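Local structure of transcription factor tau subunit sfc1 (Schizosaccharomyces pombe, 4BJI) at residues Pro98-Phe112 against Gly168-Met182. The protein helps activate tRNA and 5S RNA genes as a subunit of TFIIIC, which binds promoter elements inside them, and is represented here by its DNA-binding domain. Numbering follows the deposited sequence.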
ATOM      1  N   PRO A  98       0.464  -8.247   9.826  1.00  7.20           N
ATOM      2  CA  PRO A  98      -0.818  -8.080   9.128  1.00  6.94           C
ATOM      3  C   PRO A  98      -1.379  -9.391   8.634  1.00  8.81           C
ATOM      4  O   PRO A  98      -2.562  -9.452   8.233  1.00  9.41           O
ATOM      5  CB  PRO A  98      -0.463  -7.145   7.974  1.00  8.10           C
ATOM      6  CG  PRO A  98       1.026  -7.431   7.692  1.00  9.80           C
ATOM      7  CD  PRO A  98       1.606  -7.653   9.100  1.00  9.57           C
ATOM      8  N   ARG A  99      -0.588 -10.467   8.687  1.00  9.45           N
ATOM      9  CA  ARG A  99      -1.103 -11.771   8.291  1.00  9.74           C
ATOM     10  C   ARG A  99      -1.937 -12.369   9.408  1.00 10.12           C
ATOM     11  O   ARG A  99      -2.662 -13.375   9.208  1.00 12.31           O
ATOM     12  CB  ARG A  99       0.055 -12.750   8.001  1.00 10.37           C
ATOM     13  CG  ARG A  99       1.021 -12.260   6.975  1.00 10.87           C
ATOM     14  CD  ARG A  99       2.272 -13.126   6.935  1.00 13.83           C
ATOM     15  NE  ARG A  99       2.980 -13.090   8.209  1.00 11.20           N
ATOM     16  CZ  ARG A  99       4.047 -13.831   8.465  1.00 12.02           C
ATOM     17  NH1 ARG A  99       4.544 -14.629   7.513  1.00 12.54           N
ATOM     18  NH2 ARG A  99       4.609 -13.762   9.665  1.00 11.86           N
ATOM     19  N   LYS A 100      -1.864 -11.803  10.608  1.00  9.75           N
ATOM     20  CA  LYS A 100      -2.594 -12.330  11.764  1.00 10.39           C
ATOM     21  C   LYS A 100      -3.826 -11.532  12.137  1.00 14.42           C
ATOM     22  O   LYS A 100      -4.566 -11.893  13.062  1.00 21.82           O
ATOM     23  CB  LYS A 100      -1.718 -12.404  13.004  1.00 14.92           C
ATOM     24  CG  LYS A 100      -0.546 -13.323  12.905  1.00 21.53           C
ATOM     25  CD  LYS A 100       0.055 -13.432  14.299  1.00 33.15           C
ATOM     26  CE  LYS A 100       1.367 -14.196  14.345  1.00 43.23           C
ATOM     27  NZ  LYS A 100       1.281 -15.555  13.745  1.00 45.69           N
ATOM     28  N   ASP A 101      -4.059 -10.417  11.450  1.00 10.59           N
ATOM     29  CA  ASP A 101      -5.115  -9.500  11.799  1.00 10.85           C
ATOM     30  C   ASP A 101      -5.900  -9.176  10.525  1.00  9.06           C
ATOM     31  O   ASP A 101      -5.414  -8.465   9.659  1.00  9.59           O
ATOM     32  CB  ASP A 101      -4.494  -8.221  12.406  1.00 13.12           C
ATOM     33  CG  ASP A 101      -5.509  -7.114  12.676  1.00 17.03           C
ATOM     34  OD1 ASP A 101      -6.723  -7.393  12.688  1.00 13.74           O
ATOM     35  OD2 ASP A 101      -5.081  -5.932  12.892  1.00 21.37           O
ATOM     36  N   SER A 102      -7.126  -9.685  10.419  1.00  9.76           N
ATOM     37  CA  SER A 102      -7.901  -9.437   9.203  1.00  9.05           C
ATOM     38  C   SER A 102      -8.249  -7.961   9.000  1.00  9.12           C
ATOM     39  O   SER A 102      -8.586  -7.564   7.889  1.00  7.95           O
ATOM     40  CB  SER A 102      -9.134 -10.288   9.129  1.00 11.99           C
ATOM     41  OG  SER A 102      -9.989  -9.971  10.196  1.00 13.27           O
ATOM     42  N   ASN A 103      -8.145  -7.149  10.049  1.00  9.17           N
ATOM     43  CA  ASN A 103      -8.325  -5.708   9.825  1.00 10.37           C
ATOM     44  C   ASN A 103      -7.286  -5.154   8.862  1.00  9.12           C
ATOM     45  O   ASN A 103      -7.511  -4.089   8.249  1.00 10.41           O
ATOM     46  CB  ASN A 103      -8.264  -4.900  11.126  1.00 11.88           C
ATOM     47  CG  ASN A 103      -9.431  -5.164  12.022  1.00 20.27           C
ATOM     48  OD1 ASN A 103     -10.538  -5.448  11.563  1.00 23.96           O
ATOM     49  ND2 ASN A 103      -9.189  -5.092  13.325  1.00 29.59           N
ATOM     50  N   ALA A 104      -6.147  -5.846   8.711  1.00  6.58           N
ATOM     51  CA  ALA A 104      -5.115  -5.411   7.791  1.00  6.44           C
ATOM     52  C   ALA A 104      -5.484  -5.568   6.320  1.00  6.36           C
ATOM     53  O   ALA A 104      -4.744  -5.097   5.453  1.00  6.79           O
ATOM     54  CB  ALA A 104      -3.821  -6.123   8.087  1.00  7.17           C
ATOM     55  N   ALA A 105      -6.635  -6.180   6.014  1.00  5.57           N
ATOM     56  CA  ALA A 105      -7.149  -6.141   4.663  1.00  5.58           C
ATOM     57  C   ALA A 105      -7.223  -4.705   4.145  1.00  6.63           C
ATOM     58  O   ALA A 105      -7.021  -4.472   2.949  1.00  8.04           O
ATOM     59  CB  ALA A 105      -8.554  -6.771   4.627  1.00  6.30           C
ATOM     60  N   ALA A 106      -7.468  -3.751   5.023  1.00  5.66           N
ATOM     61  CA  ALA A 106      -7.568  -2.354   4.621  1.00  7.53           C
ATOM     62  C   ALA A 106      -6.227  -1.739   4.167  1.00  7.28           C
ATOM     63  O   ALA A 106      -6.193  -0.678   3.556  1.00  7.48           O
ATOM     64  CB  ALA A 106      -8.109  -1.544   5.781  1.00 10.66           C
ATOM     65  N   TYR A 107      -5.110  -2.401   4.491  1.00  5.68           N
ATOM     66  CA  TYR A 107      -3.784  -1.868   4.237  1.00  6.28           C
ATOM     67  C   TYR A 107      -3.069  -2.605   3.112  1.00  6.88           C
ATOM     68  O   TYR A 107      -1.936  -2.260   2.770  1.00  6.64           O
ATOM     69  CB  TYR A 107      -2.915  -1.909   5.502  1.00  7.66           C
ATOM     70  CG  TYR A 107      -3.573  -1.255   6.683  1.00  8.78           C
ATOM     71  CD1 TYR A 107      -4.148  -0.010   6.553  1.00 11.23           C
ATOM     72  CD2 TYR A 107      -3.688  -1.927   7.883  1.00  9.09           C
ATOM     73  CE1 TYR A 107      -4.796   0.589   7.636  1.00 13.59           C
ATOM     74  CE2 TYR A 107      -4.318  -1.348   8.957  1.00 10.83           C
ATOM     75  CZ  TYR A 107      -4.869  -0.116   8.811  1.00 13.71           C
ATOM     76  OH  TYR A 107      -5.498   0.427   9.938  1.00 24.06           O
ATOM     77  N   GLN A 108      -3.718  -3.608   2.518  1.00  5.55           N
ATOM     78  CA  GLN A 108      -3.101  -4.329   1.403  1.00  5.61           C
ATOM     79  C   GLN A 108      -2.769  -3.388   0.259  1.00  5.37           C
ATOM     80  O   GLN A 108      -3.476  -2.398   0.030  1.00  6.29           O
ATOM     81  CB  GLN A 108      -3.998  -5.457   0.896  1.00  5.96           C
ATOM     82  CG  GLN A 108      -4.093  -6.578   1.897  1.00  6.29           C
ATOM     83  CD  GLN A 108      -4.842  -7.812   1.457  1.00  5.48           C
ATOM     84  OE1 GLN A 108      -5.480  -8.460   2.310  1.00  6.34           O
ATOM     85  NE2 GLN A 108      -4.780  -8.168   0.184  1.00  5.68           N
ATOM     86  N   ALA A 109      -1.672  -3.695  -0.434  1.00  6.12           N
ATOM     87  CA  ALA A 109      -1.151  -2.935  -1.557  1.00  6.51           C
ATOM     88  C   ALA A 109      -1.344  -3.648  -2.863  1.00  6.71           C
ATOM     89  O   ALA A 109      -1.125  -4.861  -2.957  1.00  8.49           O
ATOM     90  CB  ALA A 109       0.347  -2.701  -1.343  1.00  8.70           C
ATOM     91  N   LEU A 110      -1.826  -2.901  -3.860  1.00  9.15           N
ATOM     92  CA  LEU A 110      -1.942  -3.421  -5.221  1.00  9.90           C
ATOM     93  C   LEU A 110      -0.968  -2.666  -6.105  1.00 10.06           C
ATOM     94  O   LEU A 110      -1.006  -1.427  -6.152  1.00 10.32           O
ATOM     95  CB  LEU A 110      -3.367  -3.297  -5.742  1.00 12.19           C
ATOM     96  CG  LEU A 110      -4.411  -4.161  -5.036  1.00 14.67           C
ATOM     97  CD1 LEU A 110      -5.137  -3.349  -4.048  1.00 17.37           C
ATOM     98  CD2 LEU A 110      -5.351  -4.699  -6.064  1.00 16.78           C
ATOM     99  N   PHE A 111      -0.070  -3.406  -6.758  1.00 11.71           N
ATOM    100  CA  PHE A 111       0.965  -2.848  -7.619  1.00 14.28           C
ATOM    101  C   PHE A 111       0.530  -3.032  -9.064  1.00 16.04           C
ATOM    102  O   PHE A 111      -0.028  -4.091  -9.439  1.00 15.97           O
ATOM    103  CB  PHE A 111       2.319  -3.566  -7.419  1.00 16.93           C
ATOM    104  CG  PHE A 111       3.336  -3.273  -8.497  1.00 25.01           C
ATOM    105  CD1 PHE A 111       3.997  -2.061  -8.542  1.00 33.83           C
ATOM    106  CD2 PHE A 111       3.635  -4.228  -9.448  1.00 30.42           C
ATOM    107  CE1 PHE A 111       4.944  -1.804  -9.531  1.00 39.19           C
ATOM    108  CE2 PHE A 111       4.571  -3.982 -10.437  1.00 39.33           C
ATOM    109  CZ  PHE A 111       5.220  -2.768 -10.479  1.00 38.37           C
ATOM    110  N   PHE A 112       0.795  -2.023  -9.881  1.00 14.81           N
ATOM    111  CA  PHE A 112       0.441  -2.067 -11.283  1.00 14.14           C
ATOM    112  C   PHE A 112       1.664  -1.829 -12.131  1.00 19.10           C
ATOM    113  O   PHE A 112       2.399  -0.870 -11.911  1.00 21.94           O
ATOM    114  CB  PHE A 112      -0.647  -1.043 -11.584  1.00 14.06           C
ATOM    115  CG  PHE A 112      -1.898  -1.307 -10.825  1.00 11.61           C
ATOM    116  CD1 PHE A 112      -2.074  -0.800  -9.554  1.00 11.46           C
ATOM    117  CD2 PHE A 112      -2.854  -2.150 -11.346  1.00 11.94           C
ATOM    118  CE1 PHE A 112      -3.201  -1.119  -8.828  1.00  9.68           C
ATOM    119  CE2 PHE A 112      -3.985  -2.468 -10.615  1.00 11.52           C
ATOM    120  CZ  PHE A 112      -4.149  -1.938  -9.381  1.00  9.38           C
ATOM    121  N   GLY A 168      -3.951 -12.008  -0.097  1.00  5.98           N
ATOM    122  CA  GLY A 168      -4.153 -11.624   1.284  1.00  5.90           C
ATOM    123  C   GLY A 168      -5.510 -12.055   1.787  1.00  4.32           C
ATOM    124  O   GLY A 168      -5.906 -13.235   1.672  1.00  5.01           O
ATOM    125  N   TRP A 169      -6.243 -11.127   2.388  1.00  4.18           N
ATOM    126  CA  TRP A 169      -7.513 -11.459   3.032  1.00  4.37           C
ATOM    127  C   TRP A 169      -8.694 -11.503   2.059  1.00  4.50           C
ATOM    128  O   TRP A 169      -9.822 -11.780   2.484  1.00  5.78           O
ATOM    129  CB  TRP A 169      -7.761 -10.441   4.136  1.00  5.87           C
ATOM    130  CG  TRP A 169      -6.798 -10.551   5.284  1.00  4.99           C
ATOM    131  CD1 TRP A 169      -5.765  -9.710   5.605  1.00  7.35           C
ATOM    132  CD2 TRP A 169      -6.817 -11.578   6.281  1.00  5.39           C
ATOM    133  NE1 TRP A 169      -5.129 -10.168   6.741  1.00  7.04           N
ATOM    134  CE2 TRP A 169      -5.770 -11.299   7.186  1.00  6.32           C
ATOM    135  CE3 TRP A 169      -7.627 -12.686   6.509  1.00  6.81           C
ATOM    136  CZ2 TRP A 169      -5.511 -12.105   8.287  1.00  7.66           C
ATOM    137  CZ3 TRP A 169      -7.363 -13.481   7.619  1.00  7.90           C
ATOM    138  CH2 TRP A 169      -6.298 -13.182   8.478  1.00  7.28           C
ATOM    139  N   TYR A 170      -8.451 -11.270   0.772  1.00  4.62           N
ATOM    140  CA  TYR A 170      -9.528 -11.186  -0.213  1.00  5.20           C
ATOM    141  C   TYR A 170      -9.652 -12.458  -1.033  1.00  5.42           C
ATOM    142  O   TYR A 170      -8.644 -13.020  -1.501  1.00  6.17           O
ATOM    143  CB  TYR A 170      -9.326  -9.998  -1.166  1.00  5.78           C
ATOM    144  CG  TYR A 170      -9.349  -8.706  -0.419  1.00  5.82           C
ATOM    145  CD1 TYR A 170     -10.550  -8.213   0.102  1.00  6.43           C
ATOM    146  CD2 TYR A 170      -8.213  -7.951  -0.253  1.00  5.98           C
ATOM    147  CE1 TYR A 170     -10.573  -7.003   0.803  1.00  6.84           C
ATOM    148  CE2 TYR A 170      -8.235  -6.732   0.432  1.00  6.94           C
ATOM    149  CZ  TYR A 170      -9.423  -6.293   0.981  1.00  6.37           C
ATOM    150  OH  TYR A 170      -9.482  -5.094   1.679  1.00  8.50           O
ATOM    151  N   ARG A 171     -10.885 -12.903  -1.219  1.00  5.82           N
ATOM    152  CA  ARG A 171     -11.186 -14.024  -2.095  1.00  6.88           C
ATOM    153  C   ARG A 171     -10.646 -13.735  -3.492  1.00  6.54           C
ATOM    154  O   ARG A 171     -10.790 -12.613  -4.003  1.00  6.51           O
ATOM    155  CB  ARG A 171     -12.704 -14.257  -2.107  1.00  9.80           C
ATOM    156  CG  ARG A 171     -13.164 -15.410  -2.968  1.00 13.10           C
ATOM    157  CD  ARG A 171     -14.663 -15.530  -2.816  1.00 16.28           C
ATOM    158  NE  ARG A 171     -15.356 -14.511  -3.583  1.00 17.79           N
ATOM    159  CZ  ARG A 171     -16.034 -13.490  -3.086  1.00 10.94           C
ATOM    160  NH1 ARG A 171     -16.145 -13.346  -1.758  1.00 17.45           N
ATOM    161  NH2 ARG A 171     -16.643 -12.584  -3.914  1.00 10.71           N
ATOM    162  N   SER A 172     -10.053 -14.735  -4.130  1.00  7.99           N
ATOM    163  CA  SER A 172      -9.350 -14.506  -5.383  0.51  8.55           C
ATOM    164  C   SER A 172     -10.218 -13.850  -6.463  1.00  8.23           C
ATOM    165  O   SER A 172      -9.769 -12.891  -7.084  1.00  8.42           O
ATOM    166  CB  SER A 172      -8.687 -15.780  -5.926  0.51  9.91           C
ATOM    167  OG  SER A 172      -9.652 -16.732  -6.313  0.51 15.01           O
ATOM    168  N   GLY A 173     -11.433 -14.303  -6.698  1.00  8.14           N
ATOM    169  CA  GLY A 173     -12.182 -13.712  -7.801  1.00  8.52           C
ATOM    170  C   GLY A 173     -12.549 -12.268  -7.564  1.00  9.08           C
ATOM    171  O   GLY A 173     -12.639 -11.477  -8.492  1.00 10.28           O
ATOM    172  N   ARG A 174     -12.768 -11.919  -6.308  1.00  7.46           N
ATOM    173  CA  ARG A 174     -13.077 -10.533  -5.966  1.00  5.97           C
ATOM    174  C   ARG A 174     -11.815  -9.665  -6.079  1.00  6.36           C
ATOM    175  O   ARG A 174     -11.842  -8.562  -6.637  1.00  6.08           O
ATOM    176  CB  ARG A 174     -13.661 -10.452  -4.565  1.00  6.60           C
ATOM    177  CG  ARG A 174     -13.885  -9.032  -4.041  1.00  7.06           C
ATOM    178  CD  ARG A 174     -14.856  -8.176  -4.836  1.00  7.61           C
ATOM    179  NE  ARG A 174     -16.121  -8.825  -5.182  1.00  8.81           N
ATOM    180  CZ  ARG A 174     -17.308  -8.448  -4.736  1.00  8.82           C
ATOM    181  NH1 ARG A 174     -17.435  -7.513  -3.822  1.00  7.39           N
ATOM    182  NH2 ARG A 174     -18.377  -9.079  -5.199  1.00  9.87           N
ATOM    183  N   TYR A 175     -10.698 -10.173  -5.562  1.00  5.42           N
ATOM    184  CA  TYR A 175      -9.433  -9.458  -5.661  1.00  6.01           C
ATOM    185  C   TYR A 175      -9.039  -9.132  -7.085  1.00  5.81           C
ATOM    186  O   TYR A 175      -8.661  -8.003  -7.381  1.00  6.69           O
ATOM    187  CB  TYR A 175      -8.325 -10.301  -5.019  1.00  6.02           C
ATOM    188  CG  TYR A 175      -7.010  -9.603  -4.916  1.00  6.34           C
ATOM    189  CD1 TYR A 175      -6.755  -8.658  -3.931  1.00  7.30           C
ATOM    190  CD2 TYR A 175      -5.996  -9.900  -5.813  1.00  7.98           C
ATOM    191  CE1 TYR A 175      -5.519  -8.029  -3.841  1.00  7.38           C
ATOM    192  CE2 TYR A 175      -4.750  -9.276  -5.707  1.00 10.17           C
ATOM    193  CZ  TYR A 175      -4.552  -8.356  -4.721  1.00  9.21           C
ATOM    194  OH  TYR A 175      -3.321  -7.700  -4.633  1.00 11.78           O
ATOM    195  N   TYR A 176      -9.143 -10.100  -7.968  1.00  6.60           N
ATOM    196  CA  TYR A 176      -8.697  -9.886  -9.351  1.00  8.01           C
ATOM    197  C   TYR A 176      -9.704  -9.073 -10.153  1.00  8.87           C
ATOM    198  O   TYR A 176      -9.299  -8.346 -11.063  1.00  9.18           O
ATOM    199  CB  TYR A 176      -8.275 -11.228  -9.999  1.00  9.87           C
ATOM    200  CG  TYR A 176      -6.974 -11.750  -9.398  1.00  9.11           C
ATOM    201  CD1 TYR A 176      -5.796 -11.022  -9.526  1.00  9.77           C
ATOM    202  CD2 TYR A 176      -6.933 -12.942  -8.687  1.00 11.42           C
ATOM    203  CE1 TYR A 176      -4.620 -11.461  -8.980  1.00 13.07           C
ATOM    204  CE2 TYR A 176      -5.745 -13.386  -8.104  1.00 11.31           C
ATOM    205  CZ  TYR A 176      -4.609 -12.635  -8.264  1.00 12.67           C
ATOM    206  OH  TYR A 176      -3.418 -13.072  -7.682  1.00 14.93           O
ATOM    207  N   LYS A 177     -10.986  -9.103  -9.783  1.00  8.97           N
ATOM    208  CA  LYS A 177     -11.949  -8.161 -10.372  1.00  8.70           C
ATOM    209  C   LYS A 177     -11.556  -6.729 -10.025  1.00  7.90           C
ATOM    210  O   LYS A 177     -11.477  -5.862 -10.912  1.00  9.19           O
ATOM    211  CB  LYS A 177     -13.358  -8.443  -9.914  1.00 11.33           C
ATOM    212  CG  LYS A 177     -14.304  -7.278 -10.302  1.00 12.67           C
ATOM    213  CD  LYS A 177     -15.741  -7.518  -9.889  1.00 16.09           C
ATOM    214  CE  LYS A 177     -16.387  -8.489 -10.851  1.00 17.97           C
ATOM    215  NZ  LYS A 177     -17.891  -8.577 -10.611  1.00 19.76           N
ATOM    216  N   VAL A 178     -11.253  -6.462  -8.756  1.00  7.24           N
ATOM    217  CA  VAL A 178     -10.829  -5.145  -8.322  1.00  7.50           C
ATOM    218  C   VAL A 178      -9.542  -4.736  -9.045  1.00  7.90           C
ATOM    219  O   VAL A 178      -9.430  -3.615  -9.568  1.00  8.43           O
ATOM    220  CB  VAL A 178     -10.648  -5.139  -6.807  1.00  8.24           C
ATOM    221  CG1 VAL A 178      -9.892  -3.868  -6.382  1.00  8.91           C
ATOM    222  CG2 VAL A 178     -12.007  -5.178  -6.165  1.00  9.26           C
ATOM    223  N   ARG A 179      -8.570  -5.633  -9.115  1.00  6.88           N
ATOM    224  CA  ARG A 179      -7.315  -5.321  -9.799  0.55  8.35           C
ATOM    225  C   ARG A 179      -7.574  -4.977 -11.280  1.00  9.72           C
ATOM    226  O   ARG A 179      -7.005  -3.993 -11.798  1.00 10.62           O
ATOM    227  CB  ARG A 179      -6.328  -6.492  -9.601  0.55  6.75           C
ATOM    228  CG  ARG A 179      -4.879  -6.250 -10.034  0.55  9.40           C
ATOM    229  CD  ARG A 179      -4.660  -6.306 -11.556  0.55 10.67           C
ATOM    230  NE  ARG A 179      -5.272  -7.470 -12.189  0.55 12.12           N
ATOM    231  CZ  ARG A 179      -4.736  -8.681 -12.292  0.55 12.52           C
ATOM    232  NH1 ARG A 179      -3.533  -8.935 -11.805  0.55 15.63           N
ATOM    233  NH2 ARG A 179      -5.413  -9.651 -12.899  0.55 14.52           N
ATOM    234  N   ASP A 180      -8.402  -5.759 -11.948  1.00  7.84           N
ATOM    235  CA  ASP A 180      -8.701  -5.499 -13.362  1.00 10.03           C
ATOM    236  C   ASP A 180      -9.386  -4.160 -13.540  1.00 12.29           C
ATOM    237  O   ASP A 180      -9.080  -3.440 -14.513  1.00 11.60           O
ATOM    238  CB  ASP A 180      -9.529  -6.621 -13.946  1.00 10.30           C
ATOM    239  CG  ASP A 180      -8.709  -7.917 -14.169  1.00 13.13           C
ATOM    240  OD1 ASP A 180      -7.470  -7.945 -13.953  1.00 14.70           O
ATOM    241  OD2 ASP A 180      -9.318  -8.900 -14.570  1.00 17.12           O
ATOM    242  N   LEU A 181     -10.313  -3.820 -12.666  1.00  9.04           N
ATOM    243  CA  LEU A 181     -10.992  -2.522 -12.760  0.63  9.74           C
ATOM    244  C   LEU A 181     -10.009  -1.386 -12.608  1.00 10.25           C
ATOM    245  O   LEU A 181     -10.023  -0.424 -13.381  1.00 10.13           O
ATOM    246  CB  LEU A 181     -12.026  -2.398 -11.672  0.63  9.51           C
ATOM    247  CG  LEU A 181     -13.231  -3.268 -11.920  0.63  7.87           C
ATOM    248  CD1 LEU A 181     -14.047  -3.303 -10.656  0.63  9.07           C
ATOM    249  CD2 LEU A 181     -13.998  -2.695 -13.105  0.63 10.46           C
HETATM  250  N   MSE A 182      -9.162  -1.459 -11.584  1.00  8.63           N
HETATM  251  CA  MSE A 182      -8.149  -0.429 -11.344  1.00  8.51           C
HETATM  252  C   MSE A 182      -7.190  -0.319 -12.535  1.00 10.54           C
HETATM  253  O   MSE A 182      -6.845   0.794 -12.975  1.00 11.59           O
HETATM  254  CB  MSE A 182      -7.388  -0.734 -10.050  1.00  8.80           C
HETATM  255  CG  MSE A 182      -8.303  -0.627  -8.816  1.00 10.16           C
HETATM  256 SE   MSE A 182      -7.452  -1.161  -7.183  1.00  8.73          SE
HETATM  257  CE  MSE A 182      -6.249   0.315  -7.034  1.00 11.30           C
TER
HETATM  258  O   HOH W   1      -2.910  -7.108  -1.872  1.00  8.42           O
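Trp169 lays its indole against the turn 98-106, with Ser102 CA over one face in a CH-pi contact, 3.7 Å from the centroid of the six-membered ring. At the ring edge NE1 donates in plane to Pro98 O (3.1 Å), almost in line with the carbonyl. CG lies anti to the carbonyl carbon, beside the backbone N (chi1 -68°), which turns the indole toward residues 98-105. The backbone itself sets Trp169 CB 3.8 Å from Ala105 CB, and Trp169 N gives a nearly straight bond (174°) to Gln108 OE1 at 2.8 Å. With an alanine here, Pro98 O would probably lose its indole donor and a gap would open against Ser102. Gln108 is extended beyond CG and slides past Tyr170 in the opposite direction, its NE2 at the ring edge. NE2 donates to a water that bonds Ala109 O and Tyr175 OH, tying three polar groups together in the interior. Farther along, Leu110 CD2 packs on Tyr175 CZ (4.0 Å), and Phe112 crosses Met182, a selenomethionine, at about a right angle: Phe112 CZ meets Met182 CB at 3.5 Å, with the selenium at the ring edge. Within this DNA-binding domain, Trp169 and Gln108 clamp the 3-10 turn to the chain entering helix 172-189. Strand 109-111 crosses helix segment 172-182 at 52° and pairs antiparallel with strand 139-141; helix 151-155 packs on Val178 and Leu181, helix 197-205 on Leu181.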